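Local atomic coordinates of 3-dehydroquinate dehydratase (PDB entry 2UYG), a protein that catalyses the trans-dehydration of 3-dehydroquinate to 3-dehydroshikimate, probably through an enolate intermediate, in the chorismate pathway that leads to aromatic amino acids. Residues A[33-39]-A[129-135]; A[59-63]-A[90-94]; A[85-89]-A[114-119]. All coordinates share one frame; numbering follows the deposited sequence.

Contact 1: residues A[33-39]-A[129-135]; sequences CEAWGAE and LSYKLAL
W36 turns one face of its indole to K132, whose CG sits 3.3 Å from the centroid of the five-membered ring and only 13° off its normal, a CH-pi contact. Tryptophan and lysine suit a half-exposed seam: the flat ring receives the aliphatic part of the chain while the amine can reach outward. Deeper in, C33 SG lies beside the backbone N (chi1 -67°), which brings it to 3.6 Å from Y131 CB and oblique to the phenol ring. L135 extends CD1 toward helix 26-39, 3.9 Å from C33 O and 4.1 Å from W36 CB. Toward the solvent the K132 chain bends so that CE passes W36 NE1 at 3.7 Å. E39 OE2 lies in plane at the indole edge, 4.0 Å from K132 NZ, too far for a salt bridge but probably a mild attraction; E140 of the second subunit forms a long, weak ion pair with that amine. The axes of 33-39 and 129-135 pass 9.8 Å apart at -25°, running nearly parallel. Helices 26-39 and 129-140 lie over one face of the parallel sheet, C33 and Y131 resting on I4 of strand 2-6, and the Y131 hydroxyl bonding N73, predicted to bind the substrate.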
loop_
_atom_site.group_PDB
_atom_site.type_symbol
_atom_site.label_atom_id
_atom_site.label_comp_id
_atom_site.label_asym_id
_atom_site.label_seq_id
_atom_site.Cartn_x
_atom_site.Cartn_y
_atom_site.Cartn_z
ATOM N N CYS A 33 33.949 -2.977 -25.811
ATOM C CA CYS A 33 32.863 -3.467 -26.590
ATOM C C CYS A 33 33.274 -3.671 -28.067
ATOM O O CYS A 33 32.878 -4.663 -28.650
ATOM C CB CYS A 33 31.644 -2.542 -26.474
ATOM S SG CYS A 33 30.781 -2.426 -24.870
ATOM N N GLU A 34 34.019 -2.745 -28.679
ATOM C CA GLU A 34 34.570 -2.923 -30.049
ATOM C C GLU A 34 35.401 -4.215 -30.150
ATOM O O GLU A 34 35.256 -4.969 -31.099
ATOM C CB GLU A 34 35.437 -1.708 -30.504
ATOM C CG GLU A 34 36.899 -2.020 -31.009
ATOM C CD GLU A 34 38.065 -1.314 -30.242
ATOM O OE1 GLU A 34 38.397 -0.117 -30.575
ATOM O OE2 GLU A 34 38.695 -1.943 -29.336
ATOM N N ALA A 35 36.269 -4.471 -29.181
ATOM C CA ALA A 35 37.160 -5.601 -29.296
ATOM C C ALA A 35 36.348 -6.895 -29.084
ATOM O O ALA A 35 36.565 -7.913 -29.763
ATOM C CB ALA A 35 38.339 -5.464 -28.273
ATOM N N TRP A 36 35.357 -6.866 -28.195
ATOM C CA TRP A 36 34.534 -8.051 -27.967
ATOM C C TRP A 36 33.695 -8.384 -29.182
ATOM O O TRP A 36 33.513 -9.556 -29.578
ATOM C CB TRP A 36 33.614 -7.843 -26.763
ATOM C CG TRP A 36 34.312 -7.924 -25.453
ATOM C CD1 TRP A 36 35.364 -8.755 -25.128
ATOM C CD2 TRP A 36 34.059 -7.132 -24.287
ATOM N NE1 TRP A 36 35.768 -8.519 -23.836
ATOM C CE2 TRP A 36 34.998 -7.540 -23.286
ATOM C CE3 TRP A 36 33.104 -6.148 -23.953
ATOM C CZ2 TRP A 36 35.026 -6.990 -21.991
ATOM C CZ3 TRP A 36 33.144 -5.584 -22.655
ATOM C CH2 TRP A 36 34.120 -5.997 -21.708
ATOM N N GLY A 37 33.126 -7.355 -29.783
ATOM C CA GLY A 37 32.306 -7.579 -30.957
ATOM C C GLY A 37 33.208 -8.220 -32.011
ATOM O O GLY A 37 32.859 -9.267 -32.551
ATOM N N ALA A 38 34.354 -7.588 -32.244
ATOM C CA ALA A 38 35.277 -7.959 -33.276
ATOM C C ALA A 38 35.832 -9.332 -33.017
ATOM O O ALA A 38 35.835 -10.137 -33.957
ATOM C CB ALA A 38 36.430 -6.942 -33.381
ATOM N N GLU A 39 36.290 -9.694 -31.801
ATOM C CA GLU A 39 36.857 -11.041 -31.779
ATOM C C GLU A 39 35.793 -11.805 -32.462
ATOM O O GLU A 39 35.985 -12.298 -33.573
ATOM C CB GLU A 39 37.230 -11.706 -30.439
ATOM C CG GLU A 39 36.426 -11.394 -29.234
ATOM C CD GLU A 39 37.301 -11.297 -28.021
ATOM O OE1 GLU A 39 38.426 -10.759 -28.115
ATOM O OE2 GLU A 39 36.857 -11.752 -26.967
ATOM N N LEU A 129 31.628 -6.341 -18.149
ATOM C CA LEU A 129 31.275 -7.654 -18.646
ATOM C C LEU A 129 29.783 -7.864 -18.855
ATOM O O LEU A 129 29.429 -8.800 -19.522
ATOM C CB LEU A 129 31.842 -8.702 -17.657
ATOM C CG LEU A 129 33.365 -8.767 -17.730
ATOM C CD1 LEU A 129 33.867 -9.511 -16.535
ATOM C CD2 LEU A 129 33.835 -9.468 -19.015
ATOM N N SER A 130 28.877 -7.068 -18.278
ATOM C CA SER A 130 27.443 -7.199 -18.657
ATOM C C SER A 130 27.277 -6.916 -20.153
ATOM O O SER A 130 26.353 -7.468 -20.789
ATOM C CB SER A 130 26.495 -6.188 -17.927
ATOM O OG SER A 130 26.588 -6.259 -16.552
ATOM N N TYR A 131 28.100 -5.982 -20.677
ATOM C CA TYR A 131 28.076 -5.659 -22.130
ATOM C C TYR A 131 28.581 -6.806 -22.935
ATOM O O TYR A 131 27.969 -7.254 -23.955
ATOM C CB TYR A 131 28.839 -4.342 -22.477
ATOM C CG TYR A 131 28.179 -3.122 -21.920
ATOM C CD1 TYR A 131 28.245 -2.818 -20.519
ATOM C CD2 TYR A 131 27.518 -2.194 -22.761
ATOM C CE1 TYR A 131 27.608 -1.629 -19.969
ATOM C CE2 TYR A 131 26.947 -1.015 -22.229
ATOM C CZ TYR A 131 26.983 -0.759 -20.837
ATOM O OH TYR A 131 26.420 0.387 -20.383
ATOM N N LYS A 132 29.666 -7.361 -22.450
ATOM C CA LYS A 132 30.222 -8.611 -23.066
ATOM C C LYS A 132 29.228 -9.677 -23.247
ATOM O O LYS A 132 29.072 -10.272 -24.362
ATOM C CB LYS A 132 31.327 -9.206 -22.190
ATOM C CG LYS A 132 32.503 -9.676 -22.968
ATOM C CD LYS A 132 32.709 -11.127 -23.125
ATOM C CE LYS A 132 34.054 -11.517 -22.585
ATOM N NZ LYS A 132 34.777 -12.230 -23.569
ATOM N N LEU A 133 28.592 -10.010 -22.127
ATOM C CA LEU A 133 27.649 -11.097 -22.186
ATOM C C LEU A 133 26.473 -10.837 -23.144
ATOM O O LEU A 133 25.954 -11.811 -23.810
ATOM C CB LEU A 133 27.063 -11.467 -20.810
ATOM C CG LEU A 133 27.838 -11.684 -19.506
ATOM C CD1 LEU A 133 26.995 -12.413 -18.442
ATOM C CD2 LEU A 133 29.218 -12.171 -19.549
ATOM N N ALA A 134 26.038 -9.556 -23.210
ATOM C CA ALA A 134 24.979 -9.202 -24.186
ATOM C C ALA A 134 25.457 -9.511 -25.613
ATOM O O ALA A 134 24.701 -9.974 -26.420
ATOM C CB ALA A 134 24.591 -7.717 -24.087
ATOM N N LEU A 135 26.712 -9.206 -25.898
ATOM C CA LEU A 135 27.276 -9.457 -27.252
ATOM C C LEU A 135 27.376 -10.944 -27.583
ATOM O O LEU A 135 27.012 -11.363 -28.680
ATOM C CB LEU A 135 28.588 -8.711 -27.424
ATOM C CG LEU A 135 28.420 -7.184 -27.379
ATOM C CD1 LEU A 135 29.749 -6.448 -27.251
ATOM C CD2 LEU A 135 27.597 -6.631 -28.568
#

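Contact 2: residues A[59-63]-A[90-94]; sequences VQQAH and AQPLP
P92 lies over one face of the H63 imidazole and crosses it at about a right angle, with its CD 3.9 Å from the ring centroid in a CH-pi contact displaced toward the rim. CG of H63 lies between its backbone N and carbonyl carbon (chi1 70°), which turns the ring to the proline and leaves CB for L93, whose CD2 is 3.6 Å away. The other branch of the leucine, CD1, meets the methyl of A62 at 3.9 Å. Both residues, small alanine and branched leucine, also touch I70, because here in the flavodoxin-like alpha/beta fold the end of helix 52-61 and the loop leading into strand 95-99 come together beside strand 69-73. Q91 is folded back on itself, its CG 3.7 Å from V59 O, and its amide is gripped at both ends. OE1 takes the N-H of L93 from above the carbonyl plane, while NE2 gives a nearly straight bond to L93 O at 3.1 Å and another to I88 O. A water accepts the backbone N-H of H63 at 2.7 Å and lies within hydrogen-bonding distance of V59 O and Q91 OE1, with more acceptors near it than protons to give. Q60 points away from the loop, its amide bonding N9, N11 and N50 of the third subunit.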
loop_
_atom_site.group_PDB
_atom_site.type_symbol
_atom_site.label_atom_id
_atom_site.label_comp_id
_atom_site.label_asym_id
_atom_site.label_seq_id
_atom_site.Cartn_x
_atom_site.Cartn_y
_atom_site.Cartn_z
ATOM N N VAL A 59 16.868 4.529 -30.384
ATOM C CA VAL A 59 16.295 3.204 -30.486
ATOM C C VAL A 59 15.350 3.167 -31.657
ATOM O O VAL A 59 15.402 2.214 -32.457
ATOM C CB VAL A 59 15.771 2.480 -29.132
ATOM C CG1 VAL A 59 16.415 2.957 -27.875
ATOM C CG2 VAL A 59 14.339 2.321 -29.128
ATOM N N GLN A 60 14.596 4.251 -31.863
ATOM C CA GLN A 60 13.551 4.239 -32.907
ATOM C C GLN A 60 14.133 4.032 -34.306
ATOM O O GLN A 60 13.593 3.205 -35.115
ATOM C CB GLN A 60 12.737 5.543 -32.909
ATOM C CG GLN A 60 11.703 5.741 -31.845
ATOM C CD GLN A 60 11.110 7.178 -31.867
ATOM O OE1 GLN A 60 11.534 8.032 -32.632
ATOM N NE2 GLN A 60 10.179 7.423 -31.026
ATOM N N GLN A 61 15.187 4.778 -34.617
ATOM C CA GLN A 61 15.707 4.889 -36.021
ATOM C C GLN A 61 16.715 3.695 -36.221
ATOM O O GLN A 61 17.126 3.447 -37.314
ATOM C CB GLN A 61 16.402 6.314 -36.238
ATOM C CG GLN A 61 16.341 7.193 -37.672
ATOM C CD GLN A 61 15.149 8.309 -37.712
ATOM O OE1 GLN A 61 13.953 7.962 -37.806
ATOM N NE2 GLN A 61 15.505 9.604 -37.589
ATOM N N ALA A 62 17.140 2.967 -35.185
ATOM C CA ALA A 62 18.214 1.971 -35.341
ATOM C C ALA A 62 18.095 0.941 -36.509
ATOM O O ALA A 62 19.080 0.677 -37.239
ATOM C CB ALA A 62 18.490 1.251 -34.055
ATOM N N HIS A 63 16.916 0.386 -36.716
ATOM C CA HIS A 63 16.688 -0.586 -37.767
ATOM C C HIS A 63 16.841 0.048 -39.161
ATOM O O HIS A 63 17.257 -0.620 -40.051
ATOM C CB HIS A 63 15.315 -1.260 -37.679
ATOM C CG HIS A 63 14.168 -0.346 -38.001
ATOM N ND1 HIS A 63 13.532 -0.354 -39.234
ATOM C CD2 HIS A 63 13.583 0.646 -37.270
ATOM C CE1 HIS A 63 12.566 0.560 -39.213
ATOM N NE2 HIS A 63 12.546 1.139 -38.018
ATOM N N ALA A 90 8.124 -0.053 -30.261
ATOM C CA ALA A 90 7.617 0.513 -31.498
ATOM C C ALA A 90 8.493 0.186 -32.648
ATOM O O ALA A 90 8.196 0.681 -33.697
ATOM C CB ALA A 90 7.485 2.012 -31.390
ATOM N N GLN A 91 9.560 -0.616 -32.439
ATOM C CA GLN A 91 10.583 -0.952 -33.426
ATOM C C GLN A 91 10.930 -2.451 -33.419
ATOM O O GLN A 91 10.686 -3.149 -32.451
ATOM C CB GLN A 91 11.828 -0.059 -33.216
ATOM C CG GLN A 91 12.653 -0.129 -31.922
ATOM C CD GLN A 91 13.432 -1.374 -31.870
ATOM O OE1 GLN A 91 14.205 -1.630 -32.793
ATOM N NE2 GLN A 91 13.156 -2.249 -30.860
ATOM N N PRO A 92 11.431 -2.982 -34.524
ATOM C CA PRO A 92 11.490 -4.438 -34.700
ATOM C C PRO A 92 12.735 -5.209 -34.115
ATOM O O PRO A 92 12.728 -6.452 -34.008
ATOM C CB PRO A 92 11.355 -4.558 -36.234
ATOM C CG PRO A 92 12.203 -3.452 -36.737
ATOM C CD PRO A 92 11.909 -2.277 -35.733
ATOM N N LEU A 93 13.748 -4.485 -33.674
ATOM C CA LEU A 93 14.993 -5.077 -33.305
ATOM C C LEU A 93 14.913 -5.701 -31.887
ATOM O O LEU A 93 14.166 -5.229 -30.999
ATOM C CB LEU A 93 16.109 -4.026 -33.361
ATOM C CG LEU A 93 16.454 -3.294 -34.670
ATOM C CD1 LEU A 93 17.759 -2.582 -34.524
ATOM C CD2 LEU A 93 16.437 -4.159 -35.956
ATOM N N PRO A 94 15.607 -6.789 -31.695
ATOM C CA PRO A 94 15.803 -7.315 -30.341
ATOM C C PRO A 94 16.591 -6.320 -29.496
ATOM O O PRO A 94 17.629 -5.857 -29.976
ATOM C CB PRO A 94 16.706 -8.533 -30.572
ATOM C CG PRO A 94 17.247 -8.337 -31.898
ATOM C CD PRO A 94 16.181 -7.668 -32.716
HETATM O O HOH W 1 15.143 0.229 -34.625
#

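Contact 3: residues A[85-89]-A[114-119]; sequences LDAIR and VTAPAC
The guanidinium of R89 stands oblique to the methyl of A118, and the real touch is made by the aliphatic stem, R89 CG lying 3.8 Å from A118 CB. Beyond CG the chain bends at chi2 and chi3, and the charged end belongs to an exposed residue. A118, presented by the 3-10 turn 116-118, points its methyl at helix 82-89 and is also met by L85 CD2 at 3.3 Å and I88 CG1 at 3.5 Å. Both pairs are tighter than carbons normally allow, so their exact spacing is doubtful, but a single methyl is a small group that fits between L85 and I88. L85 swings CG away from its backbone N (chi1 -158°) and sets it near V114 O, while I88 CD1 reaches toward C119 SG at 4.4 Å. T115 contributes its CG2 methyl, 3.9 Å from L85 N, and keeps its hydroxyl for E97 and S113. Apolar packing thus holds helix 82-89 to the loop, while D86, predicted to bind the substrate, points away from that loop and makes a salt bridge to R110 of the third subunit, consistent with a substrate site completed by a neighbouring subunit.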
loop_
_atom_site.group_PDB
_atom_site.type_symbol
_atom_site.label_atom_id
_atom_site.label_comp_id
_atom_site.label_asym_id
_atom_site.label_seq_id
_atom_site.Cartn_x
_atom_site.Cartn_y
_atom_site.Cartn_z
ATOM N N LEU A 85 10.406 2.724 -22.922
ATOM C CA LEU A 85 9.710 1.444 -23.161
ATOM C C LEU A 85 8.939 1.488 -24.456
ATOM O O LEU A 85 8.946 0.570 -25.175
ATOM C CB LEU A 85 8.643 1.222 -22.082
ATOM C CG LEU A 85 8.070 -0.117 -21.696
ATOM C CD1 LEU A 85 6.569 -0.003 -21.219
ATOM C CD2 LEU A 85 8.381 -1.332 -22.558
ATOM N N ASP A 86 8.149 2.521 -24.663
ATOM C CA ASP A 86 7.283 2.515 -25.835
ATOM C C ASP A 86 8.172 2.562 -27.110
ATOM O O ASP A 86 7.832 1.987 -28.128
ATOM C CB ASP A 86 6.294 3.692 -25.802
ATOM C CG ASP A 86 5.001 3.369 -25.116
ATOM O OD1 ASP A 86 4.807 2.195 -24.734
ATOM O OD2 ASP A 86 4.058 4.233 -24.881
ATOM N N ALA A 87 9.295 3.263 -27.020
ATOM C CA ALA A 87 10.238 3.349 -28.133
ATOM C C ALA A 87 10.696 1.951 -28.471
ATOM O O ALA A 87 10.671 1.602 -29.632
ATOM C CB ALA A 87 11.401 4.170 -27.803
ATOM N N ILE A 88 11.076 1.146 -27.447
ATOM C CA ILE A 88 11.583 -0.158 -27.781
ATOM C C ILE A 88 10.534 -1.079 -28.408
ATOM O O ILE A 88 10.868 -1.889 -29.303
ATOM C CB ILE A 88 12.463 -0.868 -26.668
ATOM C CG1 ILE A 88 11.842 -2.118 -26.190
ATOM C CG2 ILE A 88 13.142 0.029 -25.567
ATOM C CD1 ILE A 88 12.663 -3.210 -26.582
ATOM N N ARG A 89 9.285 -0.926 -27.954
ATOM C CA ARG A 89 8.162 -1.714 -28.455
ATOM C C ARG A 89 7.794 -1.292 -29.878
ATOM O O ARG A 89 7.252 -2.092 -30.632
ATOM C CB ARG A 89 6.894 -1.578 -27.574
ATOM C CG ARG A 89 6.801 -2.530 -26.321
ATOM C CD ARG A 89 6.009 -3.835 -26.610
ATOM N NE ARG A 89 6.808 -4.996 -27.159
ATOM C CZ ARG A 89 6.938 -5.353 -28.479
ATOM N NH1 ARG A 89 7.683 -6.429 -28.810
ATOM N NH2 ARG A 89 6.377 -4.633 -29.470
ATOM N N VAL A 114 11.268 -0.320 -15.816
ATOM C CA VAL A 114 10.175 -0.184 -16.727
ATOM C C VAL A 114 10.425 -0.530 -18.120
ATOM O O VAL A 114 9.449 -0.665 -18.854
ATOM C CB VAL A 114 9.503 1.189 -16.717
ATOM C CG1 VAL A 114 9.303 1.705 -15.279
ATOM C CG2 VAL A 114 10.106 2.220 -17.713
ATOM N N THR A 115 11.670 -0.610 -18.540
ATOM C CA THR A 115 11.996 -1.045 -19.910
ATOM C C THR A 115 12.126 -2.514 -20.063
ATOM O O THR A 115 11.933 -3.024 -21.164
ATOM C CB THR A 115 13.298 -0.475 -20.428
ATOM O OG1 THR A 115 14.303 -0.642 -19.429
ATOM C CG2 THR A 115 13.172 1.038 -20.702
ATOM N N ALA A 116 12.406 -3.234 -18.958
ATOM C CA ALA A 116 12.808 -4.645 -19.097
ATOM C C ALA A 116 11.711 -5.538 -19.691
ATOM O O ALA A 116 12.062 -6.487 -20.425
ATOM C CB ALA A 116 13.427 -5.254 -17.733
ATOM N N PRO A 117 10.417 -5.279 -19.415
ATOM C CA PRO A 117 9.345 -6.084 -20.018
ATOM C C PRO A 117 9.387 -6.191 -21.517
ATOM O O PRO A 117 8.874 -7.210 -21.987
ATOM C CB PRO A 117 8.037 -5.413 -19.527
ATOM C CG PRO A 117 8.446 -4.785 -18.203
ATOM C CD PRO A 117 9.881 -4.360 -18.399
ATOM N N ALA A 118 9.944 -5.209 -22.230
ATOM C CA ALA A 118 9.974 -5.261 -23.664
ATOM C C ALA A 118 11.280 -5.729 -24.269
ATOM O O ALA A 118 11.350 -5.807 -25.450
ATOM C CB ALA A 118 9.613 -3.896 -24.230
ATOM N N CYS A 119 12.285 -6.078 -23.500
ATOM C CA CYS A 119 13.556 -6.568 -23.999
ATOM C C CYS A 119 13.612 -8.153 -24.106
ATOM O O CYS A 119 12.932 -8.877 -23.379
ATOM C CB CYS A 119 14.663 -6.049 -23.038
ATOM S SG CYS A 119 14.841 -4.162 -22.921
#

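Overall arrangement
Contact 1 lies on one side of the parallel sheet, while contacts 2 and 3 share the other, touching where V59 CG2 packs 3.7 Å from A87 CB. Contact 3 is the buried one of the three; contacts 1 and 2 each run from a covered interior to a solvent-facing rim. Only contact 1 pairs two regular helices, joined by an aromatic-aliphatic seam with loosely associated charges. Contacts 2 and 3 pair a helix or its end with loop or turn, contact 2 using a water and a clamped amide, contact 3 close-fitting aliphatic groups. Contacts 1 and 3 both meet the second subunit, and contacts 2 and 3 the third, tying all three to the dodecamer.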